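Local coordinates for protein glucose-6-phosphate 1-dehydrogenase (PDB 4LGV) that probably catalyses the oxidation of glucose 6-phosphate to 6-phosphogluconolactone with a nicotinamide dinucleotide as electron acceptor, the first step of the pentose phosphate pathway, at residues L430-E434 with D435-E439; D250-Q253 with N254-Q258; D70-L74 with D75-D79; A142-V145 with E146-K150. All blocks are in the same frame, centred on the assembly; numbering follows the deposited sequence.

Contact 1 (L430-E434 with D435-E439); sequences LFARE and DAIEE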
# COMPACT_ATOMS: atom_id res chain seq x y z
N LEU A 430 7.69 26.60 18.62
CA LEU A 430 8.29 27.44 17.61
C LEU A 430 9.76 27.76 17.87
O LEU A 430 10.33 28.58 17.21
CB LEU A 430 7.53 28.75 17.50
CG LEU A 430 6.02 28.63 17.23
CD1 LEU A 430 5.38 29.98 17.41
CD2 LEU A 430 5.78 28.07 15.83
N PHE A 431 10.38 27.05 18.80
CA PHE A 431 11.75 27.27 19.18
C PHE A 431 12.54 25.96 19.02
O PHE A 431 12.29 24.99 19.70
CB PHE A 431 11.81 27.77 20.60
CG PHE A 431 11.08 29.09 20.81
CD1 PHE A 431 11.69 30.28 20.48
CD2 PHE A 431 9.80 29.12 21.33
CE1 PHE A 431 11.02 31.47 20.64
CE2 PHE A 431 9.14 30.32 21.50
CZ PHE A 431 9.75 31.49 21.18
N ALA A 432 13.50 25.98 18.11
CA ALA A 432 14.27 24.81 17.81
C ALA A 432 15.04 24.33 19.04
O ALA A 432 15.56 25.10 19.85
CB ALA A 432 15.23 25.14 16.65
N ARG A 433 15.10 23.02 19.16
CA ARG A 433 15.76 22.38 20.27
C ARG A 433 17.20 22.06 19.87
O ARG A 433 17.52 21.94 18.68
CB ARG A 433 15.01 21.12 20.65
CG ARG A 433 15.35 20.55 22.02
CD ARG A 433 14.46 19.38 22.42
NE ARG A 433 14.67 18.20 21.56
CZ ARG A 433 13.92 17.08 21.57
NH1 ARG A 433 12.90 16.95 22.43
NH2 ARG A 433 14.19 16.09 20.75
N GLU A 434 18.05 21.94 20.87
CA GLU A 434 19.49 21.79 20.69
C GLU A 434 19.91 20.68 19.72
O GLU A 434 20.78 20.87 18.86
CB GLU A 434 20.06 21.63 22.10
CG GLU A 434 21.39 20.95 22.34
CD GLU A 434 21.57 20.53 23.86
OE1 GLU A 434 21.69 19.33 24.16
OE2 GLU A 434 21.58 21.39 24.78
N ASP A 435 19.30 19.52 19.86
CA ASP A 435 19.67 18.38 19.02
C ASP A 435 19.39 18.71 17.52
O ASP A 435 20.19 18.43 16.67
CB ASP A 435 18.97 17.10 19.47
CG ASP A 435 17.41 17.24 19.56
OD1 ASP A 435 16.81 18.34 19.46
OD2 ASP A 435 16.78 16.21 19.76
N ALA A 436 18.28 19.38 17.24
CA ALA A 436 17.98 19.78 15.87
C ALA A 436 18.96 20.84 15.35
O ALA A 436 19.41 20.80 14.21
CB ALA A 436 16.56 20.31 15.79
N ILE A 437 19.30 21.77 16.21
CA ILE A 437 20.26 22.78 15.84
C ILE A 437 21.56 22.10 15.37
O ILE A 437 22.09 22.43 14.31
CB ILE A 437 20.47 23.76 17.01
CG1 ILE A 437 19.14 24.48 17.38
CG2 ILE A 437 21.75 24.58 16.82
CD1 ILE A 437 18.99 25.90 16.94
N GLU A 438 22.07 21.17 16.16
CA GLU A 438 23.35 20.53 15.86
C GLU A 438 23.28 19.66 14.62
O GLU A 438 24.17 19.68 13.81
CB GLU A 438 23.85 19.77 17.07
CG GLU A 438 24.16 20.76 18.17
CD GLU A 438 24.97 20.21 19.35
OE1 GLU A 438 25.61 19.14 19.21
OE2 GLU A 438 24.99 20.92 20.40
N GLU A 439 22.18 18.96 14.41
CA GLU A 439 22.03 18.21 13.19
C GLU A 439 21.95 19.10 11.97
O GLU A 439 22.50 18.77 10.94
CB GLU A 439 20.75 17.35 13.21
CG GLU A 439 20.78 16.16 14.17
CD GLU A 439 21.88 15.17 13.90
OE1 GLU A 439 22.21 14.87 12.73
OE2 GLU A 439 22.46 14.70 14.88
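The guanidinium of Arg433 turns its NE/NH2 edge to the carboxylate of Asp435 and grips it side-on with two nitrogens, NE going to one oxygen and NH2 to the other. Arg433 NE reaches Asp435 OD1 at 3.0 Å; the oxygen sits in the guanidinium plane, but the nitrogen comes from above the carboxylate. Arg433 NH2 meets Asp435 OD2 at 2.8 Å on its syn side, completing a salt bridge in which the two flat groups are turned 49° apart. The arginine chain bends at chi3 (66°), which swings the guanidinium round to the acid. Asp435 CG sits between its own backbone N and carbonyl carbon (chi1 55°), and this brings OD1 within 2.9 Å of Ala436 N in a weak bond. Arg433 NH1 and NH2 also bridge to Asp274 and Asp278 of helix 273-284, so three acids surround one cation.

All this takes place at the start of helix 434-449, where Arg433 is the N-cap residue and the acidic side chains of the first turn probably interact favourably with the positive helix end. Ile437 N donates to Arg433 O at 3.0 Å, and Glu438 N to Glu434 O at 3.0 Å. Glu434 and Glu438 run side by side, pointing the same way, with Glu434 CG 4.1 Å from Glu438 OE2. Their like charges have separate partners, Arg180 and Asn176 for Glu434, Arg173 for Glu438. On the buried flank, the methyl of Ala432 touches the end of Ile437, CB to CD1 3.8 Å, and also packs against Asn254 and Gln258 of helix 246-264.

Contact 2 (D250-Q253 with N254-Q258); sequences DVVQ and NHLLQ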
# COMPACT_ATOMS: atom_id res chain seq x y z
N ASP A 250 21.04 32.29 7.00
CA ASP A 250 19.92 33.15 7.32
C ASP A 250 18.60 32.39 7.32
O ASP A 250 17.82 32.54 8.22
CB ASP A 250 19.85 34.31 6.32
CG ASP A 250 18.83 35.34 6.70
OD1 ASP A 250 18.73 35.66 7.90
OD2 ASP A 250 18.13 35.86 5.79
N VAL A 251 18.35 31.59 6.28
CA VAL A 251 17.04 30.91 6.08
C VAL A 251 17.05 29.39 5.97
O VAL A 251 16.05 28.72 6.28
CB VAL A 251 16.26 31.48 4.86
CG1 VAL A 251 15.99 32.95 5.02
CG2 VAL A 251 17.05 31.29 3.57
N VAL A 252 18.17 28.82 5.55
CA VAL A 252 18.21 27.39 5.29
C VAL A 252 18.43 26.54 6.55
O VAL A 252 17.64 25.63 6.84
CB VAL A 252 19.26 27.03 4.22
CG1 VAL A 252 19.32 25.52 4.01
CG2 VAL A 252 18.89 27.68 2.91
N GLN A 253 19.50 26.85 7.27
CA GLN A 253 19.96 26.07 8.42
C GLN A 253 18.87 25.78 9.43
O GLN A 253 18.75 24.67 9.92
CB GLN A 253 21.14 26.79 9.09
CG GLN A 253 21.66 26.15 10.38
CD GLN A 253 20.94 26.66 11.61
OE1 GLN A 253 20.73 27.85 11.76
NE2 GLN A 253 20.52 25.75 12.49
N ASN A 254 18.08 26.77 9.74
CA ASN A 254 17.03 26.65 10.76
C ASN A 254 15.64 26.64 10.10
O ASN A 254 14.97 25.62 10.09
CB ASN A 254 17.16 27.78 11.80
CG ASN A 254 16.41 27.49 13.07
OD1 ASN A 254 16.28 26.36 13.47
ND2 ASN A 254 15.90 28.53 13.72
N HIS A 255 15.23 27.76 9.51
CA HIS A 255 13.85 27.91 9.00
C HIS A 255 13.42 26.84 8.02
O HIS A 255 12.45 26.10 8.28
CB HIS A 255 13.70 29.30 8.37
CG HIS A 255 12.32 29.62 7.87
ND1 HIS A 255 11.18 29.35 8.60
CD2 HIS A 255 11.89 30.22 6.73
CE1 HIS A 255 10.12 29.74 7.92
NE2 HIS A 255 10.52 30.29 6.79
N LEU A 256 14.12 26.73 6.89
CA LEU A 256 13.64 25.88 5.83
C LEU A 256 13.82 24.41 6.16
O LEU A 256 12.97 23.60 5.81
CB LEU A 256 14.30 26.23 4.50
CG LEU A 256 13.91 27.56 3.90
CD1 LEU A 256 14.56 27.80 2.53
CD2 LEU A 256 12.41 27.68 3.75
N LEU A 257 14.92 24.05 6.81
CA LEU A 257 15.07 22.66 7.26
C LEU A 257 14.04 22.29 8.31
O LEU A 257 13.55 21.16 8.34
CB LEU A 257 16.48 22.41 7.78
CG LEU A 257 17.55 22.31 6.67
CD1 LEU A 257 18.94 22.16 7.26
CD2 LEU A 257 17.25 21.13 5.77
N GLN A 258 13.64 23.23 9.13
CA GLN A 258 12.56 22.96 10.10
C GLN A 258 11.22 22.75 9.37
O GLN A 258 10.43 21.93 9.78
CB GLN A 258 12.44 24.11 11.11
CG GLN A 258 13.56 24.12 12.15
CD GLN A 258 13.21 23.33 13.39
OE1 GLN A 258 12.06 23.34 13.85
NE2 GLN A 258 14.21 22.66 13.97
O HOH W 1 16.34 30.75 9.92
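Asn254 and Gln253 follow each other round a helical turn with their amide planes only 2° apart. The Gln253 chain bends at chi2 (-89°), and this brings the amide alongside Asn254, placing Gln253 OE1 3.6 Å from Asn254 CB. The amides point their nitrogens at different neighbours: Gln253 NE2 donates to Thr440 of helix 434-449, and Asn254 ND2 is bonded to Asp192.

Val251 meets the following turn through its carbonyl and one methyl. Leu256 N donates to Val251 O at 2.8 Å, nearly straight along the carbonyl, and Leu257 N to Val252 O at 3.1 Å. Both bonds span five residues, the mark of a pi-type widening in helix 246-264. His255 CB also lies close to the first of these oxygens, 3.2 Å from Val251 O, while Val251 CG2 stays 4.4 Å from Leu256 CD1, a loose apolar touch that Val252 CG2 repeats. These aliphatic groups face strand 335-340 of the large mixed sheet, and the ring of His255 meets Phe194 and bonds through ND1 to Gln198.

The widened turn leaves the backbone N of Asn254 and of His255 without a bond to the turn before. For His255 a water takes over, accepting from His255 N at 3.2 Å and donating to Asp250 O at 2.9 Å. Solvent thus replaces the lost helical bond of His255 within a buried contact, whose side-chain amides look outward to Thr440 and Asp192.

Contact 3 (D70-L74 with D75-D79); sequences DDITL and DQLLD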
# COMPACT_ATOMS: atom_id res chain seq x y z
N ASP A 70 22.78 52.56 27.88
CA ASP A 70 22.56 54.01 27.75
C ASP A 70 22.22 54.66 29.11
O ASP A 70 21.36 54.18 29.85
CB ASP A 70 21.45 54.31 26.76
CG ASP A 70 21.63 53.55 25.46
OD1 ASP A 70 21.71 52.30 25.46
OD2 ASP A 70 21.62 54.18 24.43
N ASP A 71 22.87 55.78 29.38
CA ASP A 71 22.60 56.53 30.59
C ASP A 71 21.47 57.50 30.29
O ASP A 71 21.70 58.67 29.99
CB ASP A 71 23.87 57.25 31.06
CG ASP A 71 23.72 57.92 32.42
OD1 ASP A 71 22.70 57.70 33.10
OD2 ASP A 71 24.67 58.67 32.80
N ILE A 72 20.26 57.00 30.37
CA ILE A 72 19.06 57.79 30.12
C ILE A 72 18.08 57.51 31.22
O ILE A 72 18.24 56.56 31.98
CB ILE A 72 18.42 57.46 28.78
CG1 ILE A 72 18.03 55.99 28.72
CG2 ILE A 72 19.39 57.81 27.65
CD1 ILE A 72 17.24 55.60 27.50
N THR A 73 17.06 58.34 31.33
CA THR A 73 16.00 58.14 32.31
C THR A 73 14.89 57.29 31.69
O THR A 73 14.83 57.08 30.49
CB THR A 73 15.38 59.49 32.68
OG1 THR A 73 14.76 60.04 31.52
CG2 THR A 73 16.44 60.50 33.23
N LEU A 74 13.97 56.84 32.53
CA LEU A 74 12.76 56.19 32.09
C LEU A 74 11.95 57.05 31.10
O LEU A 74 11.49 56.56 30.09
CB LEU A 74 11.89 55.78 33.32
CG LEU A 74 10.56 55.07 32.93
CD1 LEU A 74 10.81 53.86 32.04
CD2 LEU A 74 9.77 54.68 34.19
N ASP A 75 11.79 58.34 31.39
CA ASP A 75 11.08 59.22 30.45
C ASP A 75 11.70 59.25 29.08
O ASP A 75 11.02 59.23 28.08
CB ASP A 75 11.01 60.66 31.00
CG ASP A 75 10.01 60.80 32.17
OD1 ASP A 75 9.18 59.88 32.38
OD2 ASP A 75 10.09 61.83 32.88
N GLN A 76 13.03 59.30 29.03
CA GLN A 76 13.71 59.28 27.74
C GLN A 76 13.49 57.96 26.99
O GLN A 76 13.29 57.93 25.78
CB GLN A 76 15.19 59.55 27.92
CG GLN A 76 15.49 61.00 28.25
CD GLN A 76 16.93 61.24 28.73
OE1 GLN A 76 17.47 60.49 29.56
NE2 GLN A 76 17.56 62.27 28.20
N LEU A 77 13.45 56.88 27.75
CA LEU A 77 13.12 55.60 27.16
C LEU A 77 11.71 55.58 26.58
O LEU A 77 11.49 55.07 25.50
CB LEU A 77 13.32 54.48 28.17
CG LEU A 77 12.99 53.09 27.65
CD1 LEU A 77 13.97 52.71 26.57
CD2 LEU A 77 13.00 52.07 28.76
N LEU A 78 10.76 56.14 27.31
CA LEU A 78 9.38 56.22 26.85
C LEU A 78 9.23 57.02 25.57
O LEU A 78 8.46 56.62 24.68
CB LEU A 78 8.48 56.79 27.92
CG LEU A 78 8.37 55.87 29.15
CD1 LEU A 78 7.47 56.55 30.18
CD2 LEU A 78 7.81 54.49 28.84
N ASP A 79 10.01 58.09 25.46
CA ASP A 79 10.03 58.86 24.23
C ASP A 79 10.55 57.96 23.09
O ASP A 79 10.02 57.98 21.99
CB ASP A 79 10.91 60.10 24.33
CG ASP A 79 10.32 61.18 25.24
OD1 ASP A 79 9.09 61.24 25.38
OD2 ASP A 79 11.14 61.95 25.83
O HOH W 2 19.67 61.08 31.27
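A capping box made by Thr73 and Gln76 starts helix 74-87, each residue bonding the backbone N of the other. Gln76 N donates to Thr73 OG1 at 3.1 Å, with the hydroxyl lodged between the threonine's backbone N and carbonyl carbon (chi1 63°), where it faces the first turn. In return Thr73 N gives a 2.8 Å bond to Gln76 OE1, arriving in the carbonyl plane on a lone pair. With chi2 at 168° the Gln76 chain runs out straight, which carries the amide back to the N-H of the N-cap residue. A water donates to the same oxygen, Gln76 OE1, at 2.8 Å, and reaches Asp71 O weakly.

The loop in question leaves strand 64-68 of the six-stranded parallel sheet in the dinucleotide-binding domain, whose fold is of the Rossmann type, and turns tightly at Asp71 in an inverse gamma turn. Ile72 crosses the Gln76 side chain at a slant, with CB 3.3 Å from Gln76 OE1, and its far end crosses Leu77 at about a right angle, CD1 to CB 4.1 Å. Ile72 and Leu77 both lean on Tyr106 of strand 104-108. Regular helical bonding begins with Leu77 N to Thr73 O, 3.1 Å, and Leu78 N to Leu74 O, 2.9 Å. Leu74 CD1 rests 4.3 Å from Leu78 CG, a light contact; Leu78 also touches Leu104 of the edge strand.

Contact 4 (A142-V145 with E146-K150); sequences APIV and ENLAK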
# COMPACT_ATOMS: atom_id res chain seq x y z
N ALA A 142 26.43 34.74 26.68
CA ALA A 142 26.98 33.89 27.73
C ALA A 142 27.36 34.74 28.94
O ALA A 142 27.02 34.38 30.06
CB ALA A 142 28.17 33.11 27.21
N PRO A 143 28.02 35.88 28.71
CA PRO A 143 28.33 36.71 29.87
C PRO A 143 27.11 37.14 30.68
O PRO A 143 27.18 37.15 31.90
CB PRO A 143 29.04 37.92 29.25
CG PRO A 143 29.71 37.38 28.04
CD PRO A 143 28.76 36.33 27.50
N ILE A 144 26.01 37.48 30.00
CA ILE A 144 24.78 37.87 30.69
C ILE A 144 24.21 36.70 31.50
O ILE A 144 23.85 36.83 32.67
CB ILE A 144 23.72 38.35 29.67
CG1 ILE A 144 24.14 39.69 29.08
CG2 ILE A 144 22.37 38.49 30.35
CD1 ILE A 144 23.37 40.12 27.86
N VAL A 145 24.11 35.55 30.86
CA VAL A 145 23.52 34.36 31.50
C VAL A 145 24.41 33.88 32.67
O VAL A 145 23.92 33.50 33.74
CB VAL A 145 23.34 33.26 30.46
CG1 VAL A 145 23.09 31.92 31.13
CG2 VAL A 145 22.17 33.58 29.55
N GLU A 146 25.71 33.93 32.47
CA GLU A 146 26.66 33.59 33.55
C GLU A 146 26.53 34.56 34.71
O GLU A 146 26.60 34.16 35.86
CB GLU A 146 28.08 33.56 33.01
CG GLU A 146 28.35 32.26 32.27
CD GLU A 146 29.53 32.30 31.31
OE1 GLU A 146 30.19 33.35 31.19
OE2 GLU A 146 29.75 31.27 30.64
N ASN A 147 26.30 35.83 34.41
CA ASN A 147 26.07 36.83 35.46
C ASN A 147 24.73 36.68 36.15
O ASN A 147 24.61 36.91 37.36
CB ASN A 147 26.20 38.25 34.90
CG ASN A 147 27.63 38.79 35.04
OD1 ASN A 147 28.08 39.08 36.14
ND2 ASN A 147 28.36 38.83 33.94
N LEU A 148 23.71 36.27 35.39
CA LEU A 148 22.41 35.99 36.01
C LEU A 148 22.54 34.82 36.98
O LEU A 148 22.02 34.88 38.11
CB LEU A 148 21.35 35.69 34.97
CG LEU A 148 20.98 36.91 34.14
CD1 LEU A 148 20.17 36.47 32.93
CD2 LEU A 148 20.18 37.89 34.97
N ALA A 149 23.29 33.80 36.56
CA ALA A 149 23.59 32.67 37.44
C ALA A 149 24.33 33.10 38.74
O ALA A 149 23.89 32.75 39.83
CB ALA A 149 24.41 31.60 36.70
N LYS A 150 25.43 33.85 38.61
CA LYS A 150 26.24 34.26 39.79
C LYS A 150 25.36 35.02 40.77
O LYS A 150 25.51 34.89 41.96
CB LYS A 150 27.49 35.08 39.40
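Asn147 reaches back to Pro143 within helix 141-150, the connection of a beta-alpha-beta unit between strands 130-134 and 158-162 of the parallel sheet in the dinucleotide-binding domain.

Backbone bonding follows the ordinary alpha pattern. Glu146 N donates to Ala142 O at 2.8 Å, Leu148 N to Ile144 O at 2.8 Å and Ala149 N to Val145 O at 2.9 Å. Since Pro143 has no N-H to give, its share in this pattern is as an acceptor.

Apolar contact runs along the buried side of the helix. Ile144 and Leu148 lie side by side and point the same way, with Ile144 CG2 3.9 Å from Leu148 CD1. The Ile144 chi1 of -70° sets CG2 opposite the backbone N, on the side from which Leu148 CD1 approaches. The pair packs against Tyr117 of helix 114-123 and against the sheet, where Ile144 meets Leu134 and Leu148 meets Tyr132. Val145, on another flank, touches Leu179 of helix 169-180.

Two side chains add polar contacts. The extended Glu146 chain runs beside the Ala142 carbonyl, Glu146 CG 3.3 Å from Ala142 O, and its carboxylate forms a salt bridge with Arg178 of helix 169-180, tying two neighbouring helices together. Pro143 O serves two donors of a single residue, Asn147 N at 3.0 Å and Asn147 ND2 at 2.9 Å. They arrive from opposite faces of the carbonyl plane, with ND2 standing 41° out of it and away from either lone pair.

Overall arrangement
Contacts 1 and 2 lie close to the centre of the folded chain, their own centres 11 Å apart, and they touch, the loop and first turn of helix 434-449 resting on helix 246-264. Contact 2 is wholly buried, and contact 1 partly so. Contacts 3 and 4 belong to the dinucleotide-binding domain, with nearest atoms about 12 Å apart. Contact 3 is at the surface, whereas contact 4 presses one flank on the sheet. Helix starts are handled differently: a capping box with a water at 70-79, a salt bridge among further acids at 430-439. Contacts 2 and 4 are mid-helix, yet the former widens into a pi-type turn while the latter keeps alpha bonding.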